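Local coordinates for nucleoprotein (PDB 5N4K) that packages the positive-strand RNA genome of human coronavirus NL63 into a helical ribonucleocapsid, this chain being its N-terminal RNA-binding domain, at residues F26-L35 and G124-P135; V46-I54 and P135-L145. All coordinates share one frame; numbering follows the deposited sequence.

Contact 1. Residues F26-L35 and G124-P135. With SO4 (sulfate ion), chain C; SO4 (sulfate ion), chain E.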
loop_
_atom_site.group_PDB
_atom_site.type_symbol
_atom_site.label_atom_id
_atom_site.label_comp_id
_atom_site.label_asym_id
_atom_site.label_seq_id
_atom_site.Cartn_x
_atom_site.Cartn_y
_atom_site.Cartn_z
ATOM N N PHE A 26 8.460 -6.492 -4.079
ATOM C CA PHE A 26 7.449 -6.250 -3.092
ATOM C C PHE A 26 7.671 -4.843 -2.563
ATOM O O PHE A 26 8.770 -4.299 -2.660
ATOM C CB PHE A 26 7.565 -7.182 -1.895
ATOM C CG PHE A 26 7.263 -8.610 -2.172
ATOM C CD1 PHE A 26 6.171 -8.970 -2.898
ATOM C CD2 PHE A 26 8.011 -9.593 -1.549
ATOM C CE1 PHE A 26 5.887 -10.295 -3.128
ATOM C CE2 PHE A 26 7.717 -10.926 -1.750
ATOM C CZ PHE A 26 6.653 -11.267 -2.530
ATOM N N PRO A 27 6.608 -4.263 -2.021
ATOM C CA PRO A 27 6.819 -2.961 -1.406
ATOM C C PRO A 27 7.726 -3.066 -0.199
ATOM O O PRO A 27 7.882 -4.155 0.387
ATOM C CB PRO A 27 5.413 -2.550 -0.994
ATOM C CG PRO A 27 4.656 -3.744 -0.908
ATOM C CD PRO A 27 5.206 -4.699 -1.927
ATOM N N PRO A 28 8.343 -1.936 0.162
ATOM C CA PRO A 28 9.353 -2.035 1.202
ATOM C C PRO A 28 8.790 -2.367 2.572
ATOM O O PRO A 28 7.716 -1.897 2.958
ATOM C CB PRO A 28 9.954 -0.632 1.263
ATOM C CG PRO A 28 9.375 0.079 0.153
ATOM C CD PRO A 28 8.225 -0.584 -0.418
ATOM N N PRO A 29 9.585 -3.152 3.355
ATOM C CA PRO A 29 9.173 -3.428 4.714
ATOM C C PRO A 29 9.510 -2.287 5.664
ATOM O O PRO A 29 10.417 -1.526 5.449
ATOM C CB PRO A 29 10.036 -4.672 5.117
ATOM C CG PRO A 29 10.998 -4.873 4.095
ATOM C CD PRO A 29 10.900 -3.817 3.034
ATOM N N SER A 30 8.758 -2.229 6.747
ATOM C CA SER A 30 8.969 -1.255 7.830
ATOM C C SER A 30 10.082 -1.730 8.726
ATOM O O SER A 30 10.258 -2.907 8.953
ATOM C CB SER A 30 7.682 -1.133 8.620
ATOM O OG SER A 30 7.768 -0.334 9.792
ATOM N N PHE A 31 10.799 -0.781 9.282
ATOM C CA PHE A 31 11.774 -1.094 10.332
ATOM C C PHE A 31 11.110 -1.630 11.573
ATOM O O PHE A 31 11.835 -2.223 12.448
ATOM C CB PHE A 31 12.593 0.118 10.714
ATOM C CG PHE A 31 13.603 0.535 9.701
ATOM C CD1 PHE A 31 14.773 -0.164 9.585
ATOM C CD2 PHE A 31 13.460 1.630 8.872
ATOM C CE1 PHE A 31 15.722 0.136 8.648
ATOM C CE2 PHE A 31 14.424 1.965 7.917
ATOM C CZ PHE A 31 15.590 1.192 7.790
ATOM N N TYR A 32 9.818 -1.411 11.778
ATOM C CA TYR A 32 9.150 -1.689 13.018
ATOM C C TYR A 32 8.003 -2.674 12.867
ATOM O O TYR A 32 7.385 -2.742 11.822
ATOM C CB TYR A 32 8.599 -0.394 13.671
ATOM C CG TYR A 32 9.669 0.595 13.906
ATOM C CD1 TYR A 32 10.543 0.480 15.012
ATOM C CD2 TYR A 32 9.923 1.670 13.008
ATOM C CE1 TYR A 32 11.628 1.323 15.194
ATOM C CE2 TYR A 32 10.992 2.511 13.152
ATOM C CZ TYR A 32 11.838 2.335 14.231
ATOM O OH TYR A 32 12.851 3.173 14.511
ATOM N N MET A 33 7.706 -3.422 13.933
ATOM C CA MET A 33 6.461 -4.116 14.027
ATOM C C MET A 33 5.286 -3.173 13.861
ATOM O O MET A 33 5.375 -2.001 14.253
ATOM C CB MET A 33 6.357 -4.864 15.397
ATOM C CG MET A 33 7.290 -6.107 15.457
ATOM S SD MET A 33 6.940 -7.388 14.273
ATOM C CE MET A 33 5.413 -8.085 14.945
ATOM N N PRO A 34 4.161 -3.659 13.352
ATOM C CA PRO A 34 2.951 -2.821 13.262
ATOM C C PRO A 34 2.300 -2.598 14.599
ATOM O O PRO A 34 2.554 -3.313 15.598
ATOM C CB PRO A 34 2.045 -3.602 12.341
ATOM C CG PRO A 34 2.453 -5.040 12.541
ATOM C CD PRO A 34 3.897 -5.005 12.846
ATOM N N LEU A 35 1.373 -1.633 14.628
ATOM C CA LEU A 35 0.408 -1.499 15.689
ATOM C C LEU A 35 -0.914 -2.040 15.149
ATOM O O LEU A 35 -1.216 -2.022 13.925
ATOM C CB LEU A 35 0.203 -0.065 16.133
ATOM C CG LEU A 35 1.490 0.637 16.478
ATOM C CD1 LEU A 35 1.155 2.124 16.817
ATOM C CD2 LEU A 35 2.221 -0.055 17.570
ATOM N N GLY A 124 16.148 5.210 4.420
ATOM C CA GLY A 124 15.785 4.091 3.607
ATOM C C GLY A 124 14.750 3.213 4.243
ATOM O O GLY A 124 13.959 3.570 5.059
ATOM N N ASN A 125 14.838 1.926 3.829
ATOM C CA ASN A 125 13.963 0.898 4.252
ATOM C C ASN A 125 14.680 -0.297 4.892
ATOM O O ASN A 125 15.905 -0.469 4.636
ATOM C CB ASN A 125 13.155 0.338 3.034
ATOM C CG ASN A 125 12.441 1.447 2.291
ATOM O OD1 ASN A 125 11.535 2.052 2.854
ATOM N ND2 ASN A 125 12.921 1.800 1.152
ATOM N N ARG A 126 13.901 -1.070 5.657
ATOM C CA ARG A 126 14.475 -2.255 6.294
ATOM C C ARG A 126 14.823 -3.277 5.216
ATOM O O ARG A 126 14.080 -3.479 4.281
ATOM C CB ARG A 126 13.475 -2.826 7.245
ATOM C CG ARG A 126 14.108 -3.842 8.219
ATOM C CD ARG A 126 13.047 -4.632 8.836
ATOM N NE ARG A 126 12.629 -5.688 7.950
ATOM C CZ ARG A 126 11.454 -6.270 7.900
ATOM N NH1 ARG A 126 11.282 -7.372 7.201
ATOM N NH2 ARG A 126 10.409 -5.785 8.524
ATOM N N LYS A 127 15.955 -3.971 5.452
ATOM C CA LYS A 127 16.219 -5.157 4.632
ATOM C C LYS A 127 15.265 -6.279 4.989
ATOM O O LYS A 127 14.890 -6.501 6.149
ATOM C CB LYS A 127 17.656 -5.634 4.791
ATOM C CG LYS A 127 18.664 -4.534 4.519
ATOM N N ARG A 128 14.814 -7.012 3.973
ATOM C CA ARG A 128 13.797 -7.976 4.181
ATOM C C ARG A 128 14.143 -9.035 5.221
ATOM O O ARG A 128 13.291 -9.450 5.985
ATOM C CB ARG A 128 13.527 -8.720 2.865
ATOM C CG ARG A 128 12.812 -7.838 1.861
ATOM C CD ARG A 128 12.513 -8.633 0.586
ATOM N NE ARG A 128 11.594 -9.740 0.836
ATOM C CZ ARG A 128 10.304 -9.633 1.173
ATOM N NH1 ARG A 128 9.733 -8.427 1.332
ATOM N NH2 ARG A 128 9.570 -10.746 1.345
ATOM N N ASN A 129 15.410 -9.457 5.208
ATOM C CA ASN A 129 15.861 -10.469 6.176
ATOM C C ASN A 129 16.248 -9.944 7.536
ATOM O O ASN A 129 16.690 -10.720 8.388
ATOM C CB ASN A 129 17.023 -11.281 5.592
ATOM C CG ASN A 129 18.320 -10.491 5.484
ATOM O OD1 ASN A 129 18.473 -9.413 6.027
ATOM N ND2 ASN A 129 19.294 -11.057 4.748
ATOM N N GLN A 130 16.174 -8.630 7.764
ATOM C CA GLN A 130 16.387 -8.045 9.131
ATOM C C GLN A 130 15.047 -8.130 9.859
ATOM O O GLN A 130 13.994 -7.866 9.310
ATOM C CB GLN A 130 17.087 -6.613 9.246
ATOM C CG GLN A 130 17.198 -5.549 8.096
ATOM C CD GLN A 130 17.633 -4.062 8.474
ATOM O OE1 GLN A 130 17.777 -3.184 7.601
ATOM N NE2 GLN A 130 17.834 -3.789 9.778
ATOM N N LYS A 131 15.067 -8.491 11.118
ATOM C CA LYS A 131 13.800 -8.595 11.830
ATOM C C LYS A 131 13.292 -7.150 12.217
ATOM O O LYS A 131 14.091 -6.287 12.578
ATOM C CB LYS A 131 14.017 -9.378 13.123
ATOM C CG LYS A 131 12.768 -9.951 13.729
ATOM N N PRO A 132 11.986 -6.943 12.086
ATOM C CA PRO A 132 11.410 -5.687 12.571
ATOM C C PRO A 132 11.611 -5.456 14.067
ATOM O O PRO A 132 11.716 -6.405 14.863
ATOM C CB PRO A 132 9.930 -5.819 12.197
ATOM C CG PRO A 132 9.674 -7.238 12.133
ATOM C CD PRO A 132 10.938 -7.866 11.659
ATOM N N LEU A 133 11.770 -4.247 14.459
ATOM C CA LEU A 133 11.883 -3.916 15.885
ATOM C C LEU A 133 10.556 -3.594 16.483
ATOM O O LEU A 133 9.703 -3.005 15.884
ATOM C CB LEU A 133 12.785 -2.734 15.993
ATOM C CG LEU A 133 14.209 -2.818 15.370
ATOM C CD1 LEU A 133 14.708 -1.430 15.121
ATOM C CD2 LEU A 133 15.136 -3.456 16.369
ATOM N N GLU A 134 10.358 -3.853 17.777
ATOM C CA GLU A 134 9.214 -3.411 18.471
ATOM C C GLU A 134 9.360 -1.885 18.631
ATOM O O GLU A 134 10.374 -1.332 19.116
ATOM C CB GLU A 134 9.187 -4.019 19.928
ATOM C CG GLU A 134 8.047 -3.409 20.747
ATOM C CD GLU A 134 7.719 -4.198 21.983
ATOM O OE1 GLU A 134 8.192 -3.771 23.058
ATOM O OE2 GLU A 134 6.980 -5.200 21.843
ATOM N N PRO A 135 8.329 -1.108 18.202
ATOM C CA PRO A 135 8.435 0.358 18.334
ATOM C C PRO A 135 8.212 0.859 19.734
ATOM O O PRO A 135 7.241 0.435 20.362
ATOM C CB PRO A 135 7.355 0.810 17.389
ATOM C CG PRO A 135 6.314 -0.194 17.399
ATOM C CD PRO A 135 7.083 -1.512 17.560
HETATM S S SO4 C . 16.007 -6.687 0.179
HETATM O O1 SO4 C . 15.689 -6.218 1.530
HETATM O O2 SO4 C . 16.739 -5.650 -0.554
HETATM O O3 SO4 C . 16.882 -7.863 0.388
HETATM O O4 SO4 C . 14.857 -7.134 -0.641
HETATM S S SO4 E . 7.717 -8.293 7.287
HETATM O O1 SO4 E . 6.283 -8.240 6.931
HETATM O O2 SO4 E . 8.073 -7.404 8.424
HETATM O O3 SO4 E . 7.986 -9.708 7.642
HETATM O O4 SO4 E . 8.543 -8.092 6.074
HETATM O O HOH W 1 14.353 -3.265 11.725
#
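Phe31 lays one face of its ring against the backbone and CB of Arg126, with CB 4.2 Å from the ring centroid in a CH-pi contact, while CE2 at the ring edge meets the carbonyl O of Gly124. The two segments are loops of the coronavirus nucleocapsid N-terminal domain: 26-35 leads into strand 35-37 of the antiparallel sheet, and 124-135 belongs to the long connection before strand 145-147. A large flat ring suits this place because it can cover a run of peptide and still present an edge. Arg126 organises the polar half. Its CG stands anti to the backbone N (chi1 -165°) and the chain bends at chi3, which brings the guanidinium over CB of Pro29. NH2 donates to Ser30 O at 2.9 Å, tilted 26° out of the guanidinium plane, and nearly straight to O2 of a sulfate ion at 2.8 Å; NH1 holds O4 of that sulfate and also Arg128 O, and NE holds Lys127 O. All three nitrogens are thus engaged, which fixes the group's rotation. A sulfate bound here, probably from the crystallisation liquor, is consistent with a site able to accept RNA phosphate. Arg128 lies with its guanidinium face over CD2 of Phe26, and its NH2 forms a salt bridge with Glu70 of the second subunit. Farther along, Tyr32 and Leu133 make a single beta bridge: Leu133 N donates to Phe31 O at 2.9 Å, and Met33 N to Leu133 O at 2.8 Å. Beside it, CD1 of Tyr32 lies 4.0 Å from CB of Pro135.

Contact 2. Residues V46-I54 and P135-L145. With SO4 (sulfate ion), chain J; SO4 (sulfate ion), chain G.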
loop_
_atom_site.group_PDB
_atom_site.type_symbol
_atom_site.label_atom_id
_atom_site.label_comp_id
_atom_site.label_asym_id
_atom_site.label_seq_id
_atom_site.Cartn_x
_atom_site.Cartn_y
_atom_site.Cartn_z
ATOM N N VAL A 46 -7.065 8.301 15.954
ATOM C CA VAL A 46 -6.494 7.800 17.130
ATOM C C VAL A 46 -5.007 7.901 17.270
ATOM O O VAL A 46 -4.433 7.826 18.356
ATOM C CB VAL A 46 -6.978 6.387 17.548
ATOM C CG1 VAL A 46 -8.518 6.408 17.789
ATOM C CG2 VAL A 46 -6.553 5.354 16.590
ATOM N N ILE A 47 -4.289 7.993 16.142
ATOM C CA ILE A 47 -2.880 8.016 16.207
ATOM C C ILE A 47 -2.408 9.431 16.499
ATOM O O ILE A 47 -2.708 10.364 15.706
ATOM C CB ILE A 47 -2.283 7.549 14.829
ATOM C CG1 ILE A 47 -2.593 6.077 14.602
ATOM C CG2 ILE A 47 -0.801 7.910 14.711
ATOM C CD1 ILE A 47 -2.308 5.561 13.196
ATOM N N PRO A 48 -1.728 9.679 17.638
ATOM C CA PRO A 48 -1.292 11.066 17.978
ATOM C C PRO A 48 -0.366 11.657 16.920
ATOM O O PRO A 48 0.385 10.951 16.244
ATOM C CB PRO A 48 -0.568 10.908 19.304
ATOM C CG PRO A 48 -1.189 9.656 19.861
ATOM C CD PRO A 48 -1.367 8.740 18.721
ATOM N N ARG A 49 -0.383 13.019 16.831
ATOM C CA ARG A 49 0.393 13.782 15.888
ATOM C C ARG A 49 1.828 13.454 15.920
ATOM O O ARG A 49 2.526 13.646 14.905
ATOM C CB ARG A 49 0.207 15.275 16.176
ATOM C CG ARG A 49 0.900 15.768 17.465
ATOM C CD ARG A 49 0.732 17.188 17.870
ATOM N NE ARG A 49 1.458 17.398 19.089
ATOM C CZ ARG A 49 2.723 17.688 19.181
ATOM N NH1 ARG A 49 3.430 17.980 18.104
ATOM N NH2 ARG A 49 3.306 17.728 20.372
ATOM N N ASN A 50 2.384 13.033 17.084
ATOM C CA ASN A 50 3.772 12.889 17.275
ATOM C C ASN A 50 4.168 11.439 17.627
ATOM O O ASN A 50 5.235 11.217 18.209
ATOM C CB ASN A 50 4.302 13.814 18.399
ATOM C CG ASN A 50 3.518 13.622 19.679
ATOM O OD1 ASN A 50 2.429 13.116 19.763
ATOM N ND2 ASN A 50 4.130 14.238 20.750
ATOM N N LEU A 51 3.400 10.473 17.119
ATOM C CA LEU A 51 3.658 9.032 17.411
ATOM C C LEU A 51 4.700 8.548 16.432
ATOM O O LEU A 51 4.399 7.811 15.458
ATOM C CB LEU A 51 2.392 8.281 17.353
ATOM C CG LEU A 51 2.561 6.806 17.910
ATOM C CD1 LEU A 51 2.652 6.838 19.435
ATOM C CD2 LEU A 51 1.451 5.902 17.502
ATOM N N VAL A 52 5.968 8.863 16.702
ATOM C CA VAL A 52 7.124 8.459 15.934
ATOM C C VAL A 52 7.956 7.445 16.748
ATOM O O VAL A 52 8.425 7.832 17.838
ATOM C CB VAL A 52 8.042 9.649 15.497
ATOM C CG1 VAL A 52 9.126 9.180 14.629
ATOM C CG2 VAL A 52 7.234 10.772 14.827
ATOM N N PRO A 53 8.202 6.233 16.222
ATOM C CA PRO A 53 9.081 5.300 16.970
ATOM C C PRO A 53 10.392 5.900 17.219
ATOM O O PRO A 53 10.957 6.645 16.460
ATOM C CB PRO A 53 9.226 4.116 16.032
ATOM C CG PRO A 53 8.045 4.158 15.186
ATOM C CD PRO A 53 7.660 5.632 14.998
ATOM N N ILE A 54 10.979 5.542 18.365
ATOM C CA ILE A 54 12.298 6.027 18.770
ATOM C C ILE A 54 13.462 5.112 18.305
ATOM O O ILE A 54 13.259 3.934 18.244
ATOM C CB ILE A 54 12.338 6.115 20.350
ATOM C CG1 ILE A 54 11.329 7.157 20.871
ATOM C CG2 ILE A 54 13.733 6.397 20.884
ATOM C CD1 ILE A 54 10.986 6.975 22.337
ATOM N N PRO A 135 8.329 -1.108 18.202
ATOM C CA PRO A 135 8.435 0.358 18.334
ATOM C C PRO A 135 8.212 0.859 19.734
ATOM O O PRO A 135 7.241 0.435 20.362
ATOM C CB PRO A 135 7.355 0.810 17.389
ATOM C CG PRO A 135 6.314 -0.194 17.399
ATOM C CD PRO A 135 7.083 -1.512 17.560
ATOM N N LYS A 136 9.065 1.733 20.197
ATOM C CA LYS A 136 8.899 2.362 21.527
ATOM C C LYS A 136 8.668 3.862 21.286
ATOM O O LYS A 136 9.245 4.424 20.329
ATOM C CB LYS A 136 10.196 2.186 22.322
ATOM C CG LYS A 136 10.494 0.723 22.628
ATOM C CD LYS A 136 9.767 0.276 23.847
ATOM C CE LYS A 136 10.632 0.743 25.047
ATOM N NZ LYS A 136 10.061 1.326 26.298
ATOM N N PHE A 137 7.950 4.467 22.222
ATOM C CA PHE A 137 7.459 5.840 22.110
ATOM C C PHE A 137 7.779 6.677 23.339
ATOM O O PHE A 137 7.884 6.150 24.487
ATOM C CB PHE A 137 6.001 5.881 21.806
ATOM C CG PHE A 137 5.607 5.062 20.574
ATOM C CD1 PHE A 137 5.886 5.505 19.307
ATOM C CD2 PHE A 137 5.020 3.827 20.736
ATOM C CE1 PHE A 137 5.533 4.752 18.180
ATOM C CE2 PHE A 137 4.696 3.052 19.608
ATOM C CZ PHE A 137 4.966 3.540 18.352
ATOM N N SER A 138 7.776 7.950 23.135
ATOM C CA SER A 138 7.910 9.009 24.192
ATOM C C SER A 138 6.606 9.400 24.860
ATOM O O SER A 138 6.568 10.225 25.811
ATOM C CB SER A 138 8.472 10.316 23.482
ATOM O OG SER A 138 9.623 10.035 22.846
ATOM N N ILE A 139 5.511 8.916 24.366
ATOM C CA ILE A 139 4.181 9.159 24.805
ATOM C C ILE A 139 3.478 7.824 25.062
ATOM O O ILE A 139 3.879 6.819 24.501
ATOM C CB ILE A 139 3.332 10.018 23.841
ATOM C CG1 ILE A 139 3.296 9.400 22.455
ATOM C CG2 ILE A 139 3.920 11.393 23.646
ATOM C CD1 ILE A 139 2.204 10.019 21.555
ATOM N N ALA A 140 2.436 7.827 25.859
ATOM C CA ALA A 140 1.567 6.677 26.075
ATOM C C ALA A 140 0.858 6.359 24.767
ATOM O O ALA A 140 0.499 7.257 24.047
ATOM C CB ALA A 140 0.545 6.938 27.169
ATOM N N LEU A 141 0.643 5.093 24.488
ATOM C CA LEU A 141 -0.300 4.713 23.436
ATOM C C LEU A 141 -1.668 4.958 23.854
ATOM O O LEU A 141 -2.067 4.573 24.992
ATOM C CB LEU A 141 -0.203 3.246 23.090
ATOM C CG LEU A 141 0.975 2.845 22.248
ATOM C CD1 LEU A 141 1.083 1.359 21.989
ATOM C CD2 LEU A 141 1.096 3.533 20.912
ATOM N N PRO A 142 -2.505 5.570 23.042
ATOM C CA PRO A 142 -3.926 5.595 23.296
ATOM C C PRO A 142 -4.545 4.221 23.436
ATOM O O PRO A 142 -4.001 3.257 22.925
ATOM C CB PRO A 142 -4.482 6.360 22.055
ATOM C CG PRO A 142 -3.286 7.131 21.509
ATOM C CD PRO A 142 -2.164 6.196 21.717
ATOM N N PRO A 143 -5.746 4.170 24.076
ATOM C CA PRO A 143 -6.342 2.857 24.369
ATOM C C PRO A 143 -6.606 2.010 23.139
ATOM O O PRO A 143 -6.586 0.777 23.195
ATOM C CB PRO A 143 -7.639 3.247 25.062
ATOM C CG PRO A 143 -7.416 4.523 25.633
ATOM C CD PRO A 143 -6.517 5.284 24.678
ATOM N N GLU A 144 -6.821 2.647 21.991
ATOM C CA GLU A 144 -7.159 1.911 20.742
ATOM C C GLU A 144 -5.967 1.349 19.992
ATOM O O GLU A 144 -6.190 0.638 19.027
ATOM C CB GLU A 144 -7.886 2.874 19.823
ATOM C CG GLU A 144 -9.162 3.499 20.356
ATOM C CD GLU A 144 -8.960 4.762 21.200
ATOM O OE1 GLU A 144 -7.795 5.216 21.516
ATOM O OE2 GLU A 144 -10.074 5.242 21.602
ATOM N N LEU A 145 -4.769 1.630 20.426
ATOM C CA LEU A 145 -3.548 1.186 19.789
ATOM C C LEU A 145 -2.750 0.172 20.672
ATOM O O LEU A 145 -2.636 0.376 21.881
ATOM C CB LEU A 145 -2.582 2.357 19.469
ATOM C CG LEU A 145 -3.139 3.344 18.461
ATOM C CD1 LEU A 145 -2.046 4.379 18.232
ATOM C CD2 LEU A 145 -3.446 2.682 17.147
HETATM S S SO4 J . 6.665 16.468 20.665
HETATM O O1 SO4 J . 5.762 15.624 21.453
HETATM O O2 SO4 J . 7.535 17.190 21.610
HETATM O O3 SO4 J . 5.975 17.447 19.776
HETATM O O4 SO4 J . 7.265 15.727 19.670
HETATM S S SO4 G . -2.027 16.415 20.823
HETATM O O1 SO4 G . -2.892 16.843 21.933
HETATM O O2 SO4 G . -0.567 16.789 21.024
HETATM O O3 SO4 G . -2.020 14.912 20.534
HETATM O O4 SO4 G . -2.687 16.837 19.616
HETATM O O HOH W 2 11.418 2.160 18.520
#
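Two overlapping turns shape the loop 46-54, a type I beta turn from Pro48 to Leu51 and an inverse gamma turn centred on Leu51, and from them the Leu51 side chain packs on residues 135-145. CD1 of Leu51 sits over one face of the Phe137 ring, 3.7 Å from its centroid and 19° off the normal, a close CH-pi contact. With chi1 at -170° Leu51 turns CG away from its own backbone N, and its branched end crosses to that ring; CD1 also meets CD1 of Ile139 and CD2 of Leu141, while CD2 reaches Leu145 CD1 at 3.9 Å. A forked side chain can fill both directions at once. In the nucleocapsid N-terminal domain this joins the loop after helix 43-46 to the approach to edge strand 145-147, with Trp66 of strand 63-73 touching Phe137 and Pro53. CG of Pro48 and CG of Pro142 touch at 3.7 Å, rigid apolar rings that pack closely, each the first residue of a type I turn. At one end CG1 of Val46 packs along CG and CD of Glu144, whose OE2 forms a salt bridge with Lys41. At the other, Ile54 N donates to Lys136 O at 2.8 Å, nearly along the C=O axis, and a water joins Ile54 O to Lys136 N. Ile54 CD1 extends past that bond to Ser138 OG, 3.4 Å away, a hydroxyl that is itself hydrogen-bonded to Lys113.

Overall arrangement
Contacts 1 and 2 share Pro135, where the long connection before strand 145-147 passes from one partner loop to the other; their centres lie about 17 Å apart. Both run from buried to surface: Phe31 and Tyr32 in contact 1, like Leu51 and Leu145 in contact 2, are buried, whereas Arg128, Leu133, Ile54 and Ser138 are exposed. Polar groups cross contact 1 in a beta bridge and an arginine-carbonyl bond, and a salt bridge leads to the second subunit. Contact 2 is mainly apolar, with one direct backbone hydrogen bond; its Arg49 holds sulfate away from the interface. The two join where CZ of Tyr32 packs 3.6 Å from CB of Pro53, and CD1 of Leu35 lies 3.9 Å from CD2 of Leu51.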